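Local structure of synaptonemal complex protein 2 (Mus musculus, 5IWZ) at residues A[233-238]-A[250-255]; A[160-165]-A[204-209]. The protein is a major component of the axial and lateral elements of synaptonemal complexes and is required for normal chromosome synapsis in meiosis. All coordinates share one frame; numbering follows the deposited sequence.

Contact 1: residues A[233-238]-A[250-255]; sequences KRRQEL and NAFKEI
Gln236 hands the N-H of its side-chain NE2 to the backbone O of Lys253, 2.7 Å away, in a bond well set at both ends: the oxygen lies in the plane of the glutamine amide, and the donor arrives in the carbonyl plane on a lone pair. The CB of Gln236 does not itself aim at the partner helix; a bend at chi2 (-52°) folds the amide across. Its OE1 then rests 3.6 Å from CB of Lys253, so the same amide also lies against the first methylenes of that lysine. A leucine here has no N-H to give, and the carbonyl of Lys253 would probably be left without this partner against an apolar branch.

Arg235, whose CB points toward segment 250-255, works on two levels. Its CD packs 3.8 Å from CE2 of Phe252, the guanidinium and ring planes standing 78° apart, while Phe252 meets Phe267 edge-to-face. A long aliphatic shaft with a charged end suits such a place, because the tip can pass the ring and emerge at polar atoms. There NH2 reaches O of Ile255 at 3.0 Å; the oxygen sits in the guanidinium plane, whereas the donor stands above the carbonyl plane. The same NH2 forms a salt bridge with Asp257. Side-chain donors of helix 232-242 thus meet the carbonyl of Lys253 and, past it in the loop, that of Ile255; with the charge of Arg235 met by Asp257, this buried contact pairs both of its side-chain donors with backbone oxygens.

Contact 2: residues A[160-165]-A[204-209]; sequences ALVIDS and SNMGER
Arg209 reaches from helix 197-212 to the C-terminal end of helix 144-163, a contact between helices in the helical part of this N-terminal piece of the protein, where 144-163 falls in the armadillo-repeat-like domain. Its CB already points toward segment 160-165. CG, set opposite the backbone N (chi1 166°), and CD after it run along the carbonyls of the final helical turn, CD lying 4.0 Å from O of Val162. NE makes the main polar contact, a hydrogen bond of 3.0 Å to that same Val162 O; it lies in the carbonyl plane, although the oxygen is tilted out of the guanidinium plane. NH2 adds a weak bond to Val162 O, so one oxygen receives two N-H groups. Over one face of the guanidinium, offset toward its rim, comes O of Ile163. NH1 at the far end lies 3.6 Å from CB of Ser165, beyond Asp164, where the chain leaves helical geometry. Arginine suits this position because it spreads several donors over carbonyls at the end of a helix, where fewer backbone N-H groups follow to take them up.

Beside this polar grip the contacts are made by aliphatic atoms. Ile163 crosses Met206 at about a right angle and sets its CD1 between two neighbours, 3.6 Å from CB of Asn205 and equally far from CG of Met206. A slim methyl end suits the site, and from Asn205 it is the aliphatic CB that it touches. Val162, Met206 and Arg209 all pack on Ile222 of helix 216-229, which so touches both sides of the contact. In the same seam, CG1 of Val162 lies 4.3 Å from the terminal CE of Met206.

In the fold
The two contacts lie in series along the chain, on the same side of its centre, with their own centres about 19 Å apart and their nearest atoms about 7 Å apart. Contact 1 joins neighbouring helices in sequence, 232-242 and 246-253, whereas contact 2 bridges helices 144-163 and 197-212 across an intervening helix. Helix 216-229 is common ground, touched at Cys227 and Val223 by contact 1 and at Ile222 and Leu226 by contact 2. Arginines bond backbone carbonyls in both. Contact 1, farther from the chain's centre yet largely buried, adds a salt bridge and aromatic neighbours; contact 2, nearer the centre but only partly buried, sets its arginine beside aliphatic side chains and has no aromatic ring across it.

Contact 1: residues A[233-238]-A[250-255]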
ATOM      1  N   LYS A 233       4.790  11.336 -24.571  1.00 60.70           N
ATOM      2  CA  LYS A 233       5.756  12.165 -25.296  1.00 66.17           C
ATOM      3  C   LYS A 233       6.844  12.689 -24.357  1.00 58.36           C
ATOM      4  O   LYS A 233       8.042  12.579 -24.655  1.00 55.46           O
ATOM      5  CB  LYS A 233       5.036  13.316 -26.012  1.00 66.93           C
ATOM      6  CG  LYS A 233       5.856  13.972 -27.132  1.00 71.29           C
ATOM      7  CD  LYS A 233       4.975  14.663 -28.171  1.00 78.37           C
ATOM      8  CE  LYS A 233       4.561  16.068 -27.741  1.00 82.11           C
ATOM      9  NZ  LYS A 233       5.708  17.020 -27.701  1.00 81.87           N
ATOM     10  N   ARG A 234       6.445  13.237 -23.207  1.00 53.85           N
ATOM     11  CA  ARG A 234       7.413  13.780 -22.248  1.00 62.88           C
ATOM     12  C   ARG A 234       8.421  12.724 -21.809  1.00 61.11           C
ATOM     13  O   ARG A 234       9.620  13.013 -21.672  1.00 60.38           O
ATOM     14  CB  ARG A 234       6.689  14.348 -21.024  1.00 56.93           C
ATOM     15  CG  ARG A 234       5.947  15.651 -21.259  1.00 67.38           C
ATOM     16  CD  ARG A 234       6.910  16.793 -21.587  1.00 78.63           C
ATOM     17  NE  ARG A 234       7.800  17.102 -20.470  1.00 83.98           N
ATOM     18  CZ  ARG A 234       8.772  18.007 -20.516  1.00 87.04           C
ATOM     19  NH1 ARG A 234       8.988  18.694 -21.630  1.00 93.34           N
ATOM     20  NH2 ARG A 234       9.531  18.230 -19.447  1.00 82.60           N
ATOM     21  N   ARG A 235       7.953  11.492 -21.586  1.00 51.00           N
ATOM     22  CA  ARG A 235       8.832  10.422 -21.139  1.00 45.57           C
ATOM     23  C   ARG A 235       9.946  10.129 -22.136  1.00 54.89           C
ATOM     24  O   ARG A 235      10.955   9.522 -21.753  1.00 49.53           O
ATOM     25  CB  ARG A 235       8.014   9.155 -20.860  1.00 46.31           C
ATOM     26  CG  ARG A 235       6.930   9.361 -19.800  1.00 59.20           C
ATOM     27  CD  ARG A 235       6.501   8.079 -19.097  1.00 60.15           C
ATOM     28  NE  ARG A 235       5.918   7.094 -20.007  1.00 61.19           N
ATOM     29  CZ  ARG A 235       4.636   7.064 -20.364  1.00 53.85           C
ATOM     30  NH1 ARG A 235       3.786   7.975 -19.896  1.00 48.20           N
ATOM     31  NH2 ARG A 235       4.204   6.113 -21.182  1.00 48.84           N
ATOM     32  N   GLN A 236       9.801  10.560 -23.400  1.00 53.96           N
ATOM     33  CA  GLN A 236      10.875  10.356 -24.368  1.00 55.76           C
ATOM     34  C   GLN A 236      12.122  11.143 -23.992  1.00 54.52           C
ATOM     35  O   GLN A 236      13.239  10.747 -24.353  1.00 59.07           O
ATOM     36  CB  GLN A 236      10.407  10.733 -25.775  1.00 66.92           C
ATOM     37  CG  GLN A 236       9.353   9.800 -26.340  1.00 67.72           C
ATOM     38  CD  GLN A 236       9.783   8.345 -26.264  1.00 68.24           C
ATOM     39  OE1 GLN A 236      10.819   7.964 -26.811  1.00 63.36           O
ATOM     40  NE2 GLN A 236       8.994   7.528 -25.566  1.00 70.60           N
ATOM     41  N   GLU A 237      11.958  12.263 -23.294  1.00 51.14           N
ATOM     42  CA  GLU A 237      13.078  13.042 -22.781  1.00 51.53           C
ATOM     43  C   GLU A 237      13.394  12.717 -21.330  1.00 55.25           C
ATOM     44  O   GLU A 237      14.573  12.634 -20.963  1.00 47.37           O
ATOM     45  CB  GLU A 237      12.791  14.541 -22.897  1.00 58.47           C
ATOM     46  CG  GLU A 237      13.923  15.411 -22.374  1.00 66.67           C
ATOM     47  CD  GLU A 237      13.752  16.886 -22.722  1.00 81.39           C
ATOM     48  OE1 GLU A 237      14.411  17.732 -22.079  1.00 81.12           O
ATOM     49  OE2 GLU A 237      12.966  17.202 -23.640  1.00 89.98           O
ATOM     50  N   LEU A 238      12.351  12.521 -20.511  1.00 44.72           N
ATOM     51  CA  LEU A 238      12.532  12.287 -19.083  1.00 46.92           C
ATOM     52  C   LEU A 238      13.186  10.944 -18.806  1.00 54.85           C
ATOM     53  O   LEU A 238      13.858  10.789 -17.780  1.00 58.66           O
ATOM     54  CB  LEU A 238      11.180  12.373 -18.367  1.00 50.37           C
ATOM     55  CG  LEU A 238      10.603  13.798 -18.407  1.00 58.10           C
ATOM     56  CD1 LEU A 238       9.094  13.823 -18.168  1.00 57.35           C
ATOM     57  CD2 LEU A 238      11.317  14.684 -17.398  1.00 53.33           C
ATOM     58  N   ASN A 250      16.297   3.561 -22.484  1.00 41.94           N
ATOM     59  CA  ASN A 250      15.680   3.106 -23.733  1.00 59.49           C
ATOM     60  C   ASN A 250      14.435   2.255 -23.468  1.00 53.17           C
ATOM     61  O   ASN A 250      13.385   2.456 -24.091  1.00 51.75           O
ATOM     62  CB  ASN A 250      16.680   2.289 -24.574  1.00 53.33           C
ATOM     63  CG  ASN A 250      17.842   3.114 -25.106  1.00 58.96           C
ATOM     64  OD1 ASN A 250      17.834   4.347 -25.051  1.00 61.91           O
ATOM     65  ND2 ASN A 250      18.854   2.424 -25.642  1.00 50.00           N
ATOM     66  N   ALA A 251      14.545   1.265 -22.581  1.00 43.98           N
ATOM     67  CA  ALA A 251      13.382   0.425 -22.285  1.00 44.42           C
ATOM     68  C   ALA A 251      12.227   1.243 -21.708  1.00 45.67           C
ATOM     69  O   ALA A 251      11.061   1.019 -22.061  1.00 42.97           O
ATOM     70  CB  ALA A 251      13.765  -0.701 -21.323  1.00 40.55           C
ATOM     71  N   PHE A 252      12.533   2.197 -20.821  1.00 37.11           N
ATOM     72  CA  PHE A 252      11.481   2.988 -20.188  1.00 40.18           C
ATOM     73  C   PHE A 252      10.658   3.743 -21.222  1.00 41.48           C
ATOM     74  O   PHE A 252       9.420   3.735 -21.175  1.00 41.23           O
ATOM     75  CB  PHE A 252      12.089   3.961 -19.181  1.00 46.82           C
ATOM     76  CG  PHE A 252      11.068   4.704 -18.368  1.00 54.56           C
ATOM     77  CD1 PHE A 252      10.380   4.063 -17.338  1.00 52.52           C
ATOM     78  CD2 PHE A 252      10.796   6.045 -18.623  1.00 55.19           C
ATOM     79  CE1 PHE A 252       9.438   4.747 -16.581  1.00 48.35           C
ATOM     80  CE2 PHE A 252       9.856   6.734 -17.872  1.00 51.87           C
ATOM     81  CZ  PHE A 252       9.175   6.083 -16.850  1.00 52.33           C
ATOM     82  N   LYS A 253      11.341   4.394 -22.175  1.00 41.58           N
ATOM     83  CA  LYS A 253      10.697   5.167 -23.234  1.00 49.04           C
ATOM     84  C   LYS A 253       9.752   4.334 -24.103  1.00 53.61           C
ATOM     85  O   LYS A 253       8.938   4.915 -24.833  1.00 54.46           O
ATOM     86  CB  LYS A 253      11.770   5.808 -24.128  1.00 50.55           C
ATOM     87  CG  LYS A 253      12.152   4.918 -25.318  1.00 61.72           C
ATOM     88  CD  LYS A 253      13.542   5.192 -25.866  1.00 67.92           C
ATOM     89  CE  LYS A 253      13.885   4.224 -26.988  1.00 58.63           C
ATOM     90  NZ  LYS A 253      12.909   4.294 -28.105  1.00 62.17           N
ATOM     91  N   GLU A 254       9.853   3.002 -24.076  1.00 49.70           N
ATOM     92  CA  GLU A 254       8.988   2.160 -24.898  1.00 52.07           C
ATOM     93  C   GLU A 254       7.677   1.780 -24.219  1.00 52.12           C
ATOM     94  O   GLU A 254       6.811   1.188 -24.871  1.00 52.35           O
ATOM     95  CB  GLU A 254       9.723   0.874 -25.318  1.00 60.30           C
ATOM     96  CG  GLU A 254      10.958   1.117 -26.156  1.00 70.47           C
ATOM     97  CD  GLU A 254      10.622   1.690 -27.511  1.00 77.53           C
ATOM     98  OE1 GLU A 254      11.480   2.363 -28.103  1.00 85.78           O
ATOM     99  OE2 GLU A 254       9.501   1.482 -28.018  1.00 73.15           O
ATOM    100  N   ILE A 255       7.494   2.114 -22.943  1.00 51.40           N
ATOM    101  CA  ILE A 255       6.241   1.779 -22.272  1.00 49.52           C
ATOM    102  C   ILE A 255       5.114   2.601 -22.887  1.00 52.94           C
ATOM    103  O   ILE A 255       5.141   3.839 -22.863  1.00 45.27           O
ATOM    104  CB  ILE A 255       6.341   2.011 -20.759  1.00 43.98           C
ATOM    105  CG1 ILE A 255       7.474   1.177 -20.151  1.00 38.01           C
ATOM    106  CG2 ILE A 255       5.014   1.701 -20.087  1.00 41.94           C
ATOM    107  CD1 ILE A 255       7.677   1.467 -18.668  1.00 32.99           C
TER

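Contact 2: residues A[160-165]-A[204-209]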
ATOM      1  N   ALA A 160       7.577  11.236  -1.344  1.00 29.91           N
ATOM      2  CA  ALA A 160       8.675  11.259  -0.385  1.00 34.12           C
ATOM      3  C   ALA A 160       8.690   9.984   0.455  1.00 32.34           C
ATOM      4  O   ALA A 160       9.756   9.396   0.683  1.00 35.40           O
ATOM      5  CB  ALA A 160       8.572  12.504   0.505  1.00 37.90           C
ATOM      6  N   LEU A 161       7.508   9.527   0.889  1.00 28.60           N
ATOM      7  CA  LEU A 161       7.402   8.303   1.683  1.00 33.60           C
ATOM      8  C   LEU A 161       7.867   7.085   0.900  1.00 35.76           C
ATOM      9  O   LEU A 161       8.510   6.182   1.456  1.00 31.25           O
ATOM     10  CB  LEU A 161       5.956   8.107   2.140  1.00 35.38           C
ATOM     11  CG  LEU A 161       5.623   7.017   3.162  1.00 40.97           C
ATOM     12  CD1 LEU A 161       6.270   7.332   4.506  1.00 35.69           C
ATOM     13  CD2 LEU A 161       4.113   6.864   3.336  1.00 40.33           C
ATOM     14  N   VAL A 162       7.518   7.027  -0.386  1.00 35.30           N
ATOM     15  CA  VAL A 162       7.862   5.879  -1.215  1.00 34.17           C
ATOM     16  C   VAL A 162       9.358   5.861  -1.510  1.00 30.88           C
ATOM     17  O   VAL A 162       9.964   4.789  -1.612  1.00 34.42           O
ATOM     18  CB  VAL A 162       7.004   5.893  -2.497  1.00 31.79           C
ATOM     19  CG1 VAL A 162       7.520   4.899  -3.509  1.00 41.56           C
ATOM     20  CG2 VAL A 162       5.551   5.551  -2.163  1.00 24.20           C
ATOM     21  N   ILE A 163       9.982   7.035  -1.609  1.00 31.16           N
ATOM     22  CA  ILE A 163      11.416   7.121  -1.856  1.00 39.46           C
ATOM     23  C   ILE A 163      12.248   6.794  -0.621  1.00 42.44           C
ATOM     24  O   ILE A 163      13.423   6.423  -0.755  1.00 39.69           O
ATOM     25  CB  ILE A 163      11.742   8.537  -2.367  1.00 44.10           C
ATOM     26  CG1 ILE A 163      11.194   8.743  -3.780  1.00 48.80           C
ATOM     27  CG2 ILE A 163      13.224   8.830  -2.338  1.00 51.37           C
ATOM     28  CD1 ILE A 163      11.182  10.216  -4.192  1.00 51.73           C
ATOM     29  N   ASP A 164      11.684   6.935   0.580  1.00 35.79           N
ATOM     30  CA  ASP A 164      12.456   6.834   1.818  1.00 36.37           C
ATOM     31  C   ASP A 164      12.676   5.355   2.120  1.00 37.29           C
ATOM     32  O   ASP A 164      11.735   4.636   2.477  1.00 36.96           O
ATOM     33  CB  ASP A 164      11.725   7.554   2.958  1.00 34.89           C
ATOM     34  CG  ASP A 164      12.530   7.609   4.277  1.00 44.80           C
ATOM     35  OD1 ASP A 164      13.506   6.852   4.454  1.00 44.99           O
ATOM     36  OD2 ASP A 164      12.162   8.420   5.164  1.00 48.22           O
ATOM     37  N   SER A 165      13.925   4.895   1.984  1.00 38.57           N
ATOM     38  CA  SER A 165      14.210   3.473   2.159  1.00 38.68           C
ATOM     39  C   SER A 165      14.032   3.013   3.596  1.00 39.70           C
ATOM     40  O   SER A 165      13.985   1.804   3.835  1.00 43.24           O
ATOM     41  CB  SER A 165      15.629   3.146   1.682  1.00 42.77           C
ATOM     42  OG  SER A 165      16.613   3.691   2.544  1.00 48.34           O
ATOM     43  N   SER A 204      12.416  12.270 -10.187  1.00 42.99           N
ATOM     44  CA  SER A 204      13.736  11.754 -10.528  1.00 47.00           C
ATOM     45  C   SER A 204      14.210  10.748  -9.481  1.00 45.67           C
ATOM     46  O   SER A 204      14.750   9.683  -9.824  1.00 39.02           O
ATOM     47  CB  SER A 204      14.723  12.914 -10.670  1.00 40.83           C
ATOM     48  OG  SER A 204      15.906  12.466 -11.292  1.00 52.01           O
ATOM     49  N   ASN A 205      13.995  11.052  -8.197  1.00 38.63           N
ATOM     50  CA  ASN A 205      14.378  10.097  -7.159  1.00 41.38           C
ATOM     51  C   ASN A 205      13.487   8.860  -7.173  1.00 42.11           C
ATOM     52  O   ASN A 205      13.922   7.785  -6.745  1.00 39.21           O
ATOM     53  CB  ASN A 205      14.356  10.766  -5.790  1.00 42.04           C
ATOM     54  CG  ASN A 205      15.273  11.979  -5.731  1.00 49.23           C
ATOM     55  OD1 ASN A 205      16.330  12.000  -6.361  1.00 53.33           O
ATOM     56  ND2 ASN A 205      14.864  12.994  -4.995  1.00 54.85           N
ATOM     57  N   MET A 206      12.251   8.987  -7.658  1.00 32.43           N
ATOM     58  CA  MET A 206      11.400   7.815  -7.806  1.00 40.11           C
ATOM     59  C   MET A 206      11.956   6.869  -8.861  1.00 39.62           C
ATOM     60  O   MET A 206      12.043   5.655  -8.632  1.00 35.62           O
ATOM     61  CB  MET A 206       9.978   8.245  -8.147  1.00 45.24           C
ATOM     62  CG  MET A 206       9.320   9.031  -7.022  1.00 50.25           C
ATOM     63  SD  MET A 206       7.601   9.354  -7.380  1.00 49.10           S
ATOM     64  CE  MET A 206       6.874   7.949  -6.507  1.00 38.84           C
ATOM     65  N   GLY A 207      12.359   7.414 -10.018  1.00 38.70           N
ATOM     66  CA  GLY A 207      13.010   6.594 -11.034  1.00 34.57           C
ATOM     67  C   GLY A 207      14.220   5.851 -10.499  1.00 41.54           C
ATOM     68  O   GLY A 207      14.354   4.640 -10.690  1.00 37.79           O
ATOM     69  N   GLU A 208      15.134   6.578  -9.839  1.00 44.52           N
ATOM     70  CA  GLU A 208      16.278   5.950  -9.178  1.00 47.91           C
ATOM     71  C   GLU A 208      15.824   4.827  -8.265  1.00 41.40           C
ATOM     72  O   GLU A 208      16.458   3.761  -8.189  1.00 36.61           O
ATOM     73  CB  GLU A 208      17.041   6.975  -8.339  1.00 54.25           C
ATOM     74  CG  GLU A 208      18.127   7.747  -9.048  1.00 69.02           C
ATOM     75  CD  GLU A 208      18.967   8.563  -8.070  1.00 78.63           C
ATOM     76  OE1 GLU A 208      19.256   8.074  -6.958  1.00 79.32           O
ATOM     77  OE2 GLU A 208      19.340   9.711  -8.385  1.00 86.93           O
ATOM     78  N   ARG A 209      14.714   5.061  -7.566  1.00 37.05           N
ATOM     79  CA  ARG A 209      14.256   4.148  -6.530  1.00 34.81           C
ATOM     80  C   ARG A 209      13.774   2.823  -7.111  1.00 32.21           C
ATOM     81  O   ARG A 209      13.936   1.781  -6.471  1.00 34.01           O
ATOM     82  CB  ARG A 209      13.162   4.830  -5.710  1.00 33.35           C
ATOM     83  CG  ARG A 209      12.356   3.917  -4.825  1.00 37.88           C
ATOM     84  CD  ARG A 209      13.129   3.506  -3.643  1.00 43.92           C
ATOM     85  NE  ARG A 209      12.213   3.115  -2.583  1.00 52.25           N
ATOM     86  CZ  ARG A 209      12.568   2.455  -1.490  1.00 59.42           C
ATOM     87  NH1 ARG A 209      13.839   2.090  -1.310  1.00 70.52           N
ATOM     88  NH2 ARG A 209      11.652   2.170  -0.627  1.00 54.90           N
TER